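Local coordinates for PA14 domain-containing protein (Clostridium clariflavum, PDB 6QDI), which probably senses plant-biomass polysaccharides outside the cell through tandem calcium-binding PA14 domains, as part of an RsgI-type anti-sigma factor, at residues 63-68 with 106-111; 214-219 with 226-231. One frame throughout, in Å; residues are numbered along the deposited sequence. Where two conformers were deposited one is given.

Contact 1 of 2, residues 63-68 with 106-111; sequences FYISRD and IKLEYF. With CA (calcium ion), chain D.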
ATOM      1  N   PHE A  63       7.263 -24.300   8.908  1.00  9.80           N
ATOM      2  CA  PHE A  63       7.153 -22.876   9.182  1.00  9.24           C
ATOM      3  C   PHE A  63       5.780 -22.591   9.756  1.00  9.50           C
ATOM      4  O   PHE A  63       4.781 -23.134   9.232  1.00 10.23           O
ATOM      5  CB  PHE A  63       7.409 -22.045   7.907  1.00  9.06           C
ATOM      6  CG  PHE A  63       8.858 -22.130   7.470  1.00  9.58           C
ATOM      7  CD1 PHE A  63       9.309 -23.165   6.641  1.00  9.90           C
ATOM      8  CD2 PHE A  63       9.782 -21.232   7.934  1.00 10.10           C
ATOM      9  CE1 PHE A  63      10.646 -23.284   6.326  1.00 10.09           C
ATOM     10  CE2 PHE A  63      11.098 -21.324   7.593  1.00 11.03           C
ATOM     11  CZ  PHE A  63      11.544 -22.334   6.777  1.00 11.32           C
ATOM     12  N   TYR A  64       5.739 -21.795  10.816  1.00  8.98           N
ATOM     13  CA  TYR A  64       4.512 -21.448  11.490  1.00  8.90           C
ATOM     14  C   TYR A  64       4.322 -19.943  11.375  1.00  8.41           C
ATOM     15  O   TYR A  64       5.258 -19.177  11.662  1.00 10.35           O
ATOM     16  CB  TYR A  64       4.559 -21.796  12.986  1.00  9.69           C
ATOM     17  CG  TYR A  64       5.008 -23.198  13.305  1.00 10.96           C
ATOM     18  CD1 TYR A  64       6.347 -23.542  13.298  1.00 11.48           C
ATOM     19  CD2 TYR A  64       4.097 -24.175  13.655  1.00 12.30           C
ATOM     20  CE1 TYR A  64       6.778 -24.821  13.636  1.00 11.61           C
ATOM     21  CE2 TYR A  64       4.516 -25.469  14.003  1.00 12.54           C
ATOM     22  CZ  TYR A  64       5.834 -25.784  13.940  1.00 12.40           C
ATOM     23  OH  TYR A  64       6.215 -27.068  14.283  1.00 14.34           O
ATOM     24  N   ILE A  65       3.103 -19.533  11.052  1.00  8.59           N
ATOM     25  CA  ILE A  65       2.735 -18.148  11.052  1.00  8.98           C
ATOM     26  C   ILE A  65       1.564 -17.903  11.983  1.00  8.38           C
ATOM     27  O   ILE A  65       0.575 -18.618  11.954  1.00 10.25           O
ATOM     28  CB  ILE A  65       2.466 -17.671   9.627  1.00 10.78           C
ATOM     29  CG1 ILE A  65       3.823 -17.585   8.879  1.00 13.46           C
ATOM     30  CG2 ILE A  65       1.856 -16.278   9.630  1.00 14.40           C
ATOM     31  CD1 ILE A  65       3.895 -17.029   7.493  1.00 18.56           C
ATOM     32  N   SER A  66       1.706 -16.858  12.800  1.00  8.05           N
ATOM     33  CA  SER A  66       0.602 -16.210  13.520  0.69  8.51           C
ATOM     34  C   SER A  66       0.364 -14.886  12.816  1.00  7.38           C
ATOM     35  O   SER A  66       1.337 -14.156  12.574  1.00  8.81           O
ATOM     36  CB  SER A  66       1.013 -15.979  14.985  0.69  9.68           C
ATOM     37  OG  SER A  66       1.449 -17.167  15.606  0.69 15.26           O
ATOM     38  N   ARG A  67      -0.894 -14.578  12.475  1.00  6.82           N
ATOM     39  CA  ARG A  67      -1.149 -13.445  11.596  1.00  7.03           C
ATOM     40  C   ARG A  67      -2.455 -12.741  11.947  1.00  6.74           C
ATOM     41  O   ARG A  67      -3.488 -13.371  12.215  1.00  7.16           O
ATOM     42  CB  ARG A  67      -1.222 -13.894  10.133  1.00  7.66           C
ATOM     43  CG  ARG A  67      -2.388 -14.845   9.833  1.00  8.15           C
ATOM     44  CD  ARG A  67      -2.444 -15.376   8.440  1.00  8.48           C
ATOM     45  NE  ARG A  67      -3.621 -16.190   8.222  1.00  9.20           N
ATOM     46  CZ  ARG A  67      -4.798 -15.757   7.823  1.00  8.89           C
ATOM     47  NH1 ARG A  67      -5.769 -16.634   7.613  1.00 11.43           N
ATOM     48  NH2 ARG A  67      -5.010 -14.457   7.594  1.00  9.24           N
ATOM     49  N   ASP A  68      -2.410 -11.425  11.770  1.00  6.36           N
ATOM     50  CA  ASP A  68      -3.621 -10.586  11.754  1.00  6.05           C
ATOM     51  C   ASP A  68      -3.196  -9.423  10.873  1.00  6.02           C
ATOM     52  O   ASP A  68      -2.443  -8.590  11.359  1.00  6.50           O
ATOM     53  CB  ASP A  68      -4.009 -10.190  13.157  1.00  6.76           C
ATOM     54  CG  ASP A  68      -5.178  -9.273  13.193  1.00  7.09           C
ATOM     55  OD1 ASP A  68      -5.569  -8.737  12.122  1.00  7.57           O
ATOM     56  OD2 ASP A  68      -5.726  -9.039  14.323  1.00  8.02           O
ATOM     57  N   ILE A 106      13.542 -16.292   0.468  1.00  8.98           N
ATOM     58  CA  ILE A 106      12.393 -16.178   1.347  1.00  8.26           C
ATOM     59  C   ILE A 106      11.696 -14.874   0.948  1.00  8.08           C
ATOM     60  O   ILE A 106      12.332 -13.831   0.786  1.00  9.53           O
ATOM     61  CB  ILE A 106      12.742 -16.232   2.864  1.00  8.91           C
ATOM     62  CG1 ILE A 106      11.492 -16.012   3.713  1.00  9.18           C
ATOM     63  CG2 ILE A 106      13.849 -15.263   3.222  1.00  9.48           C
ATOM     64  CD1 ILE A 106      11.705 -16.399   5.161  1.00  9.90           C
ATOM     65  N   LYS A 107      10.364 -14.947   0.852  1.00  8.36           N
ATOM     66  CA  LYS A 107       9.503 -13.778   0.654  1.00  7.71           C
ATOM     67  C   LYS A 107       8.289 -13.946   1.524  1.00  7.85           C
ATOM     68  O   LYS A 107       7.651 -15.022   1.487  1.00  8.14           O
ATOM     69  CB  LYS A 107       9.111 -13.645  -0.823  1.00  8.33           C
ATOM     70  CG  LYS A 107       8.159 -12.485  -1.073  1.00  9.11           C
ATOM     71  CD  LYS A 107       7.912 -12.199  -2.551  1.00 10.69           C
ATOM     72  CE  LYS A 107       7.397 -13.359  -3.347  1.00 14.76           C
ATOM     73  NZ  LYS A 107       7.136 -12.973  -4.760  1.00 19.79           N
ATOM     74  N   LEU A 108       7.949 -12.945   2.314  1.00  7.78           N
ATOM     75  CA  LEU A 108       6.780 -13.000   3.167  1.00  7.27           C
ATOM     76  C   LEU A 108       6.030 -11.692   2.934  1.00  6.90           C
ATOM     77  O   LEU A 108       6.576 -10.618   3.169  1.00  7.95           O
ATOM     78  CB  LEU A 108       7.166 -13.165   4.628  1.00  8.47           C
ATOM     79  CG  LEU A 108       6.027 -13.560   5.609  1.00 10.24           C
ATOM     80  CD1 LEU A 108       6.603 -14.103   6.903  1.00 13.87           C
ATOM     81  CD2 LEU A 108       5.069 -12.459   5.969  1.00  9.73           C
ATOM     82  N   GLU A 109       4.777 -11.812   2.487  1.00  6.78           N
ATOM     83  CA  GLU A 109       3.898 -10.672   2.306  1.00  6.71           C
ATOM     84  C   GLU A 109       2.812 -10.695   3.389  1.00  6.33           C
ATOM     85  O   GLU A 109       2.338 -11.766   3.770  1.00  6.83           O
ATOM     86  CB  GLU A 109       3.290 -10.704   0.909  1.00  6.78           C
ATOM     87  CG  GLU A 109       4.311 -10.400  -0.159  1.00  7.54           C
ATOM     88  CD  GLU A 109       3.867 -10.578  -1.592  1.00  7.84           C
ATOM     89  OE1 GLU A 109       2.725 -11.005  -1.839  1.00  8.86           O
ATOM     90  OE2 GLU A 109       4.666 -10.201  -2.477  1.00  9.63           O
ATOM     91  N   TYR A 110       2.437  -9.510   3.854  1.00  5.86           N
ATOM     92  CA  TYR A 110       1.564  -9.375   5.016  1.00  6.24           C
ATOM     93  C   TYR A 110       0.669  -8.148   4.839  1.00  5.74           C
ATOM     94  O   TYR A 110       1.130  -7.127   4.299  1.00  5.91           O
ATOM     95  CB  TYR A 110       2.473  -9.182   6.267  1.00  6.78           C
ATOM     96  CG  TYR A 110       1.718  -8.598   7.435  1.00  6.30           C
ATOM     97  CD1 TYR A 110       0.925  -9.381   8.256  1.00  6.50           C
ATOM     98  CD2 TYR A 110       1.696  -7.224   7.639  1.00  6.66           C
ATOM     99  CE1 TYR A 110       0.150  -8.813   9.253  1.00  6.48           C
ATOM    100  CE2 TYR A 110       0.888  -6.634   8.595  1.00  6.30           C
ATOM    101  CZ  TYR A 110       0.101  -7.438   9.397  1.00  6.41           C
ATOM    102  OH  TYR A 110      -0.684  -6.845  10.349  1.00  6.94           O
ATOM    103  N   PHE A 111      -0.556  -8.200   5.373  1.00  5.64           N
ATOM    104  CA  PHE A 111      -1.358  -6.994   5.490  1.00  5.85           C
ATOM    105  C   PHE A 111      -2.142  -6.911   6.760  1.00  5.82           C
ATOM    106  O   PHE A 111      -2.577  -7.936   7.308  1.00  5.89           O
ATOM    107  CB  PHE A 111      -2.279  -6.760   4.258  1.00  6.29           C
ATOM    108  CG  PHE A 111      -3.499  -7.658   4.160  1.00  6.30           C
ATOM    109  CD1 PHE A 111      -4.705  -7.297   4.757  1.00  6.70           C
ATOM    110  CD2 PHE A 111      -3.465  -8.837   3.442  1.00  7.34           C
ATOM    111  CE1 PHE A 111      -5.829  -8.082   4.637  1.00  7.06           C
ATOM    112  CE2 PHE A 111      -4.604  -9.617   3.306  1.00  8.33           C
ATOM    113  CZ  PHE A 111      -5.785  -9.265   3.900  1.00  7.94           C
TER
HETATM  114 CA    CA D 403      -6.307  -6.566  11.738  1.00  6.90          CA
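The phenol OH of Tyr-110 donates a hydrogen bond of 2.7 Å to the backbone oxygen of Asp-68, the one polar link between strands 63-68 and 106-111. The C=O...O angle is 134° and the donor stands 17° off the carbonyl plane, so the phenol comes in from one side of the carbonyl rather than head-on. Asp-68 O in turn lies at the edge of the tyrosine ring, near its plane, with CE1 3.3 Å away. With CG anti to the backbone N (chi1 162°), the ring spans the gap between the sheets, a distance that a tyrosine is long enough to bridge.

Asp-68 faces two ways. Its main chain receives the phenol, while its CB points away from strand 106-111 and carries OD1 to a calcium ion 2.3 Å distant. Asn-69, Asn-112, Thr-114 and Asn-116 complete the protein ligands, and Asn-112 follows closely on Tyr-110 in the chain.

Farther back along the two strands, Ile-65 and Leu-108 reach toward each other and meet tip to tip, CD1 to CD1 at 4.0 Å; branched aliphatic chains suit this buried interior. Trp-49 and Leu-121 help to enclose the pair, from strands of the two facing sheets. The strand axes stay 7.9 Å apart at their closest and run at 32°, the layered geometry of a beta sandwich.

The chemistry thus changes along the strands from aliphatic packing to a buried phenol bond beside the metal. That bond pins the main chain of a calcium ligand to the opposite sheet and probably helps to hold its carboxylate in position.

Contact 2 of 2, residues 214-219 with 226-231; sequences YVFYVS and LWIDRQ
Phe-216 makes the first contact along strand 214-219, and two residues of the facing strand meet it. Its CB lies 4.2 Å from CD2 of Leu-226, at the root of the side chain. Farther out, CD1 of Ile-228 sits over one face of the phenyl ring, 4.5 Å from CE2, a loose apolar contact. A flat ring suits this place because one face can take a methyl group while the stem rests against a second side chain. Trp-277, from strand 271-279, also packs on Phe-216.

At Tyr-217 the alternation of an extended strand turns the side chain away from strand 226-228; its hydroxyl hydrogen-bonds Glu-278, and its ring makes a cation-pi contact with Arg-284.

Val-218 brings the chain back inward. Its CG2 comes within 4.1 Å of CD2 of Leu-226, the two side chains crossing at a slant. With CG anti to its own N (chi1 -178°) and CD2 in turn roughly anti to CA, Leu-226 holds this one methyl well out from its strand, where it meets both Phe-216 and Val-218. Valine, short and beta-branched, fits a strand and fills the space near the backbone. Ile-234 touches both Val-218 and Leu-226.

The strand axes are 10.0 Å apart and their directions differ by 160°, so these are nearly antiparallel strands from facing sheets, joined through side chains. Beyond Ile-228 the chain reverses in a type I' turn, with Ile-228 N bonded to Gln-231 O at 2.9 Å and Gln-231 N to Ile-228 O at 3.0 Å: a two-residue beta hairpin.

Every cross-strand contact here is apolar and buried, which implies that the two sheets are held together at this point by dispersion forces and the exclusion of water.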
ATOM      1  N   TYR A 214      -2.074  14.096 -22.615  1.00  8.96           N
ATOM      2  CA  TYR A 214      -2.241  13.353 -21.368  1.00  9.13           C
ATOM      3  C   TYR A 214      -3.647  12.798 -21.274  1.00  9.04           C
ATOM      4  O   TYR A 214      -4.598  13.405 -21.724  1.00 10.08           O
ATOM      5  CB  TYR A 214      -1.969  14.243 -20.169  1.00  9.18           C
ATOM      6  CG  TYR A 214      -0.539  14.695 -20.035  1.00  9.24           C
ATOM      7  CD1 TYR A 214      -0.005  15.666 -20.885  1.00  9.06           C
ATOM      8  CD2 TYR A 214       0.278  14.213 -19.030  1.00  8.77           C
ATOM      9  CE1 TYR A 214       1.308  16.077 -20.759  1.00  8.52           C
ATOM     10  CE2 TYR A 214       1.564  14.627 -18.875  1.00  8.62           C
ATOM     11  CZ  TYR A 214       2.099  15.577 -19.743  1.00  8.25           C
ATOM     12  OH  TYR A 214       3.412  15.970 -19.586  1.00  8.78           O
ATOM     13  N   VAL A 215      -3.759  11.664 -20.592  1.00  8.70           N
ATOM     14  CA  VAL A 215      -5.049  11.103 -20.163  1.00  8.51           C
ATOM     15  C   VAL A 215      -4.954  10.871 -18.656  1.00  8.12           C
ATOM     16  O   VAL A 215      -3.971  10.341 -18.192  1.00  9.34           O
ATOM     17  CB  VAL A 215      -5.335   9.765 -20.902  1.00  9.91           C
ATOM     18  CG1 VAL A 215      -6.560   9.080 -20.332  1.00  9.67           C
ATOM     19  CG2 VAL A 215      -5.540  10.039 -22.397  1.00 10.87           C
ATOM     20  N   PHE A 216      -6.009  11.253 -17.942  1.00  8.00           N
ATOM     21  CA  PHE A 216      -6.109  10.959 -16.510  1.00  8.31           C
ATOM     22  C   PHE A 216      -7.056   9.783 -16.286  1.00  8.52           C
ATOM     23  O   PHE A 216      -8.111   9.687 -16.925  1.00 10.07           O
ATOM     24  CB  PHE A 216      -6.612  12.176 -15.747  1.00  9.45           C
ATOM     25  CG  PHE A 216      -5.694  13.329 -15.843  1.00  9.69           C
ATOM     26  CD1 PHE A 216      -4.641  13.450 -14.953  1.00 10.33           C
ATOM     27  CD2 PHE A 216      -5.865  14.314 -16.767  1.00 11.44           C
ATOM     28  CE1 PHE A 216      -3.766  14.520 -15.004  1.00 11.31           C
ATOM     29  CE2 PHE A 216      -4.985  15.374 -16.846  1.00 13.38           C
ATOM     30  CZ  PHE A 216      -3.917  15.469 -15.966  1.00 12.17           C
ATOM     31  N   TYR A 217      -6.658   8.916 -15.367  1.00  8.94           N
ATOM     32  CA  TYR A 217      -7.434   7.733 -14.982  1.00  9.26           C
ATOM     33  C   TYR A 217      -7.748   7.839 -13.505  1.00  9.07           C
ATOM     34  O   TYR A 217      -6.860   8.052 -12.673  1.00 10.58           O
ATOM     35  CB  TYR A 217      -6.659   6.457 -15.218  1.00  9.69           C
ATOM     36  CG  TYR A 217      -6.259   6.191 -16.655  1.00 10.49           C
ATOM     37  CD1 TYR A 217      -5.156   6.766 -17.248  1.00 11.94           C
ATOM     38  CD2 TYR A 217      -7.026   5.342 -17.425  1.00 14.05           C
ATOM     39  CE1 TYR A 217      -4.846   6.489 -18.587  1.00 13.49           C
ATOM     40  CE2 TYR A 217      -6.705   5.062 -18.737  1.00 15.55           C
ATOM     41  CZ  TYR A 217      -5.612   5.649 -19.301  1.00 15.41           C
ATOM     42  OH  TYR A 217      -5.253   5.421 -20.618  1.00 21.26           O
ATOM     43  N   VAL A 218      -9.007   7.613 -13.163  1.00  8.35           N
ATOM     44  CA  VAL A 218      -9.409   7.524 -11.761  1.00  7.90           C
ATOM     45  C   VAL A 218      -9.986   6.140 -11.546  1.00  8.15           C
ATOM     46  O   VAL A 218     -10.995   5.761 -12.173  1.00  9.18           O
ATOM     47  CB  VAL A 218     -10.449   8.590 -11.411  1.00  8.79           C
ATOM     48  CG1 VAL A 218     -10.925   8.451  -9.984  1.00  9.76           C
ATOM     49  CG2 VAL A 218      -9.853   9.957 -11.607  1.00 10.11           C
ATOM     50  N   SER A 219      -9.356   5.372 -10.663  1.00  7.80           N
ATOM     51  CA  SER A 219      -9.867   4.046 -10.268  1.00  8.21           C
ATOM     52  C   SER A 219     -10.444   4.194  -8.872  1.00  7.22           C
ATOM     53  O   SER A 219      -9.795   4.740  -8.018  1.00  8.97           O
ATOM     54  CB  SER A 219      -8.732   3.054 -10.267  1.00  9.89           C
ATOM     55  OG  SER A 219      -8.127   2.940 -11.526  1.00 13.15           O
ATOM     56  N   LEU A 226     -14.122  13.880 -10.970  1.00  7.28           N
ATOM     57  CA  LEU A 226     -12.910  14.616 -11.270  1.00  7.14           C
ATOM     58  C   LEU A 226     -13.198  15.869 -12.072  1.00  7.00           C
ATOM     59  O   LEU A 226     -13.756  15.806 -13.184  1.00  7.97           O
ATOM     60  CB  LEU A 226     -11.931  13.768 -12.092  1.00  7.84           C
ATOM     61  CG  LEU A 226     -10.602  14.434 -12.417  1.00  8.46           C
ATOM     62  CD1 LEU A 226      -9.725  14.595 -11.176  1.00  9.17           C
ATOM     63  CD2 LEU A 226      -9.843  13.618 -13.454  1.00  9.68           C
ATOM     64  N   TRP A 227     -12.780  16.999 -11.509  1.00  7.00           N
ATOM     65  CA  TRP A 227     -12.845  18.323 -12.144  1.00  7.06           C
ATOM     66  C   TRP A 227     -11.430  18.720 -12.554  1.00  7.05           C
ATOM     67  O   TRP A 227     -10.502  18.691 -11.743  1.00  7.43           O
ATOM     68  CB  TRP A 227     -13.368  19.360 -11.152  1.00  7.77           C
ATOM     69  CG  TRP A 227     -14.760  19.136 -10.715  1.00  8.42           C
ATOM     70  CD1 TRP A 227     -15.228  18.254  -9.779  1.00  9.06           C
ATOM     71  CD2 TRP A 227     -15.935  19.812 -11.227  1.00  8.43           C
ATOM     72  NE1 TRP A 227     -16.594  18.374  -9.650  1.00  9.71           N
ATOM     73  CE2 TRP A 227     -17.055  19.319 -10.518  1.00  9.10           C
ATOM     74  CE3 TRP A 227     -16.139  20.816 -12.176  1.00  8.98           C
ATOM     75  CZ2 TRP A 227     -18.358  19.766 -10.767  1.00 10.45           C
ATOM     76  CZ3 TRP A 227     -17.422  21.278 -12.410  1.00  9.34           C
ATOM     77  CH2 TRP A 227     -18.517  20.754 -11.700  1.00  9.89           C
ATOM     78  N   ILE A 228     -11.273  19.097 -13.816  1.00  6.99           N
ATOM     79  CA  ILE A 228     -10.000  19.528 -14.395  1.00  7.48           C
ATOM     80  C   ILE A 228     -10.284  20.899 -15.003  1.00  7.37           C
ATOM     81  O   ILE A 228     -11.137  21.023 -15.908  1.00  7.91           O
ATOM     82  CB  ILE A 228      -9.544  18.510 -15.492  1.00  8.92           C
ATOM     83  CG1 ILE A 228      -9.144  17.181 -14.872  1.00  8.88           C
ATOM     84  CG2 ILE A 228      -8.498  19.096 -16.370  1.00  9.40           C
ATOM     85  CD1 ILE A 228      -7.939  17.196 -13.983  1.00 10.40           C
ATOM     86  N   ASP A 229      -9.602  21.920 -14.497  1.00  7.24           N
ATOM     87  CA  ASP A 229      -9.854  23.291 -14.949  1.00  8.19           C
ATOM     88  C   ASP A 229     -11.327  23.642 -14.923  1.00  8.23           C
ATOM     89  O   ASP A 229     -11.880  24.283 -15.814  1.00  8.69           O
ATOM     90  CB  ASP A 229      -9.189  23.577 -16.286  1.00  8.49           C
ATOM     91  CG  ASP A 229      -7.680  23.642 -16.188  1.00  9.37           C
ATOM     92  OD1 ASP A 229      -7.156  24.010 -15.106  1.00  9.40           O
ATOM     93  OD2 ASP A 229      -7.004  23.356 -17.215  1.00 12.91           O
ATOM     94  N   ARG A 230     -12.001  23.230 -13.839  1.00  7.96           N
ATOM     95  CA  ARG A 230     -13.413  23.543 -13.557  1.00  8.52           C
ATOM     96  C   ARG A 230     -14.374  22.970 -14.588  1.00  8.76           C
ATOM     97  O   ARG A 230     -15.500  23.443 -14.697  1.00 11.00           O
ATOM     98  CB  ARG A 230     -13.626  25.031 -13.317  1.00  9.59           C
ATOM     99  CG  ARG A 230     -12.712  25.522 -12.239  1.00 10.10           C
ATOM    100  CD  ARG A 230     -13.032  26.944 -11.836  1.00 10.08           C
ATOM    101  NE  ARG A 230     -12.021  27.416 -10.929  1.00 10.98           N
ATOM    102  CZ  ARG A 230     -11.878  28.699 -10.628  1.00 12.68           C
ATOM    103  NH1 ARG A 230     -12.803  29.616 -10.971  1.00 14.05           N
ATOM    104  NH2 ARG A 230     -10.821  29.062  -9.946  1.00 14.52           N
ATOM    105  N   GLN A 231     -13.954  21.889 -15.244  1.00  8.88           N
ATOM    106  CA  GLN A 231     -14.835  21.074 -16.094  1.00  9.44           C
ATOM    107  C   GLN A 231     -14.955  19.702 -15.472  1.00  8.54           C
ATOM    108  O   GLN A 231     -13.935  19.102 -15.059  1.00  8.85           O
ATOM    109  CB  GLN A 231     -14.223  20.941 -17.487  1.00 11.59           C
ATOM    110  CG  GLN A 231     -14.068  22.261 -18.220  1.00 15.06           C
ATOM    111  CD  GLN A 231     -15.392  22.904 -18.575  1.00 22.80           C
ATOM    112  OE1 GLN A 231     -16.388  22.234 -18.854  0.60 25.29           O
ATOM    113  NE2 GLN A 231     -15.409  24.226 -18.563  1.00 29.71           N
TER

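Overall arrangement
Contact 1 closes before contact 2 opens, and each belongs to a different one of the tandem PA14 domains. Their centres are 39 Å apart on opposite sides of the chain's centre, and their nearest atoms remain about 18 Å apart. In both, a strand of one antiparallel sheet faces a strand of the other across a sandwich interior: 59-68 against 104-113 in the first domain, 212-220 against 223-228 in the second. They share no sheet. Contact 1 runs into a calcium site, whereas in contact 2 the side chain of Val-218 is about 13 Å from a bound calcium ion. Each domain has its own core and its own calcium sites, consistent with two separately folded sensory modules.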